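Lmo0651 protein (Listeria monocytogenes serovar 1/2a, PDB 6EP3) controls expression of the Listeria Agr system and mediates virulence, probably as a DNA-binding transcription factor of the GntR family. Local coordinates at residues B[89-94]-B[138-143]. Residues are numbered along the deposited sequence; the frame is centred on the assembly and turned at random.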
loop_
_atom_site.group_PDB
_atom_site.type_symbol
_atom_site.label_atom_id
_atom_site.label_comp_id
_atom_site.label_asym_id
_atom_site.label_seq_id
_atom_site.Cartn_x
_atom_site.Cartn_y
_atom_site.Cartn_z
ATOM N N ILE B 89 -3.322 -1.971 12.698
ATOM C CA ILE B 89 -3.550 -3.367 12.336
ATOM C C ILE B 89 -2.245 -4.001 11.867
ATOM O O ILE B 89 -1.924 -5.138 12.243
ATOM C CB ILE B 89 -4.699 -3.518 11.315
ATOM C CG1 ILE B 89 -4.317 -3.055 9.915
ATOM C CG2 ILE B 89 -5.941 -2.780 11.799
ATOM C CD1 ILE B 89 -5.412 -3.273 8.909
ATOM N N PHE B 90 -1.452 -3.268 11.072
ATOM C CA PHE B 90 -0.161 -3.811 10.644
ATOM C C PHE B 90 0.757 -4.100 11.836
ATOM O O PHE B 90 1.388 -5.163 11.899
ATOM C CB PHE B 90 0.515 -2.852 9.668
ATOM C CG PHE B 90 0.086 -3.045 8.245
ATOM C CD1 PHE B 90 0.023 -4.314 7.694
ATOM C CD2 PHE B 90 -0.257 -1.960 7.458
ATOM C CE1 PHE B 90 -0.377 -4.496 6.385
ATOM C CE2 PHE B 90 -0.654 -2.136 6.147
ATOM C CZ PHE B 90 -0.715 -3.405 5.610
ATOM N N VAL B 91 0.840 -3.172 12.792
ATOM C CA VAL B 91 1.744 -3.347 13.933
ATOM C C VAL B 91 1.309 -4.534 14.785
ATOM O O VAL B 91 2.125 -5.388 15.172
ATOM C CB VAL B 91 1.813 -2.057 14.773
ATOM C CG1 VAL B 91 2.631 -2.284 16.037
ATOM C CG2 VAL B 91 2.389 -0.909 13.964
ATOM N N ASP B 92 0.015 -4.595 15.111
ATOM C CA ASP B 92 -0.482 -5.671 15.956
ATOM C C ASP B 92 -0.298 -7.026 15.288
ATOM O O ASP B 92 0.121 -7.991 15.939
ATOM C CB ASP B 92 -1.952 -5.434 16.301
ATOM C CG ASP B 92 -2.498 -6.480 17.250
ATOM O OD1 ASP B 92 -2.128 -6.448 18.444
ATOM O OD2 ASP B 92 -3.291 -7.337 16.804
ATOM N N ALA B 93 -0.600 -7.123 13.987
ATOM C CA ALA B 93 -0.406 -8.391 13.294
ATOM C C ALA B 93 1.071 -8.759 13.214
ATOM O O ALA B 93 1.423 -9.939 13.292
ATOM C CB ALA B 93 -1.025 -8.337 11.898
ATOM N N ALA B 94 1.950 -7.767 13.062
ATOM C CA ALA B 94 3.381 -8.051 13.059
ATOM C C ALA B 94 3.806 -8.682 14.375
ATOM O O ALA B 94 4.498 -9.710 14.393
ATOM C CB ALA B 94 4.174 -6.768 12.804
ATOM N N LEU B 138 7.981 1.484 12.139
ATOM C CA LEU B 138 8.382 0.654 11.006
ATOM C C LEU B 138 9.191 -0.549 11.461
ATOM O O LEU B 138 9.089 -1.627 10.874
ATOM C CB LEU B 138 9.199 1.473 10.007
ATOM C CG LEU B 138 8.472 2.484 9.120
ATOM C CD1 LEU B 138 9.474 3.252 8.270
ATOM C CD2 LEU B 138 7.437 1.800 8.250
ATOM N N CYS B 139 10.017 -0.376 12.490
ATOM C CA CYS B 139 10.769 -1.495 13.046
ATOM C C CYS B 139 9.827 -2.525 13.662
ATOM O O CYS B 139 9.971 -3.744 13.454
ATOM C CB CYS B 139 11.770 -0.963 14.077
ATOM S SG CYS B 139 12.942 -2.167 14.648
ATOM N N LEU B 140 8.848 -2.043 14.432
ATOM C CA LEU B 140 7.811 -2.935 14.942
ATOM C C LEU B 140 7.163 -3.730 13.813
ATOM O O LEU B 140 6.976 -4.948 13.920
ATOM C CB LEU B 140 6.743 -2.130 15.682
ATOM C CG LEU B 140 7.101 -1.647 17.082
ATOM C CD1 LEU B 140 5.908 -0.936 17.692
ATOM C CD2 LEU B 140 7.529 -2.820 17.943
ATOM N N ILE B 141 6.844 -3.056 12.708
ATOM C CA ILE B 141 6.164 -3.729 11.601
ATOM C C ILE B 141 7.107 -4.694 10.893
ATOM O O ILE B 141 6.702 -5.786 10.473
ATOM C CB ILE B 141 5.575 -2.694 10.630
ATOM C CG1 ILE B 141 4.511 -1.871 11.347
ATOM C CG2 ILE B 141 4.989 -3.383 9.401
ATOM C CD1 ILE B 141 3.795 -0.906 10.465
ATOM N N SER B 142 8.376 -4.312 10.752
ATOM C CA SER B 142 9.363 -5.179 10.130
ATOM C C SER B 142 9.562 -6.451 10.926
ATOM O O SER B 142 10.044 -7.448 10.378
ATOM C CB SER B 142 10.700 -4.451 10.000
ATOM O OG SER B 142 11.456 -4.583 11.194
ATOM N N PHE B 143 9.201 -6.437 12.210
ATOM C CA PHE B 143 9.240 -7.685 12.965
ATOM C C PHE B 143 8.413 -8.792 12.311
ATOM O O PHE B 143 8.640 -9.971 12.601
ATOM C CB PHE B 143 8.771 -7.455 14.403
ATOM C CG PHE B 143 9.763 -6.702 15.252
ATOM C CD1 PHE B 143 11.055 -6.482 14.801
ATOM C CD2 PHE B 143 9.403 -6.221 16.500
ATOM C CE1 PHE B 143 11.972 -5.793 15.580
ATOM C CE2 PHE B 143 10.309 -5.535 17.281
ATOM C CZ PHE B 143 11.599 -5.319 16.819
#
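Val91 meets two neighbours on the facing helix at once, one with each methyl, and so illustrates how a branched residue can serve two partners across a helix pair. With CG1 anti to the backbone N (chi1 174°), CG2 is left beside that nitrogen, where it lies 3.5 Å from Ile141 CG1; the two side chains run at roughly a right angle. CG1 of Val91 takes the other partner, approaching Leu140 CD1 at 3.9 Å. The extended CG1-CD1 arm of Ile141 passes Val91 and ends with CD1 3.9 Å from Phe90 CB, back toward the start of helix 77-101, at the root of the aromatic side chain and not on its ring. One turn on from Phe90, Ala94 meets backbone instead of side chain: its CB sits 3.5 Å from Leu140 O and 3.6 Å from Ile141 O. No hydrogen bond links the segments, and all five touching residues are buried. This is packing within the all-helical FCD domain of a GntR-family regulator, joining helix 77-101 to the C-terminal part of helix 126-142; the axes of the two short segments approach to 8.2 Å and cross at 45°. Outward from this layer, Val153 of helix 147-163 touches both Phe90 and Ile141, while Leu110 and Leu190 pack on Leu140. The Phe90 ring also meets Phe90 of the second subunit, their planes inclined by about 75°, so Phe90 belongs both to this contact and to the interface between the subunits.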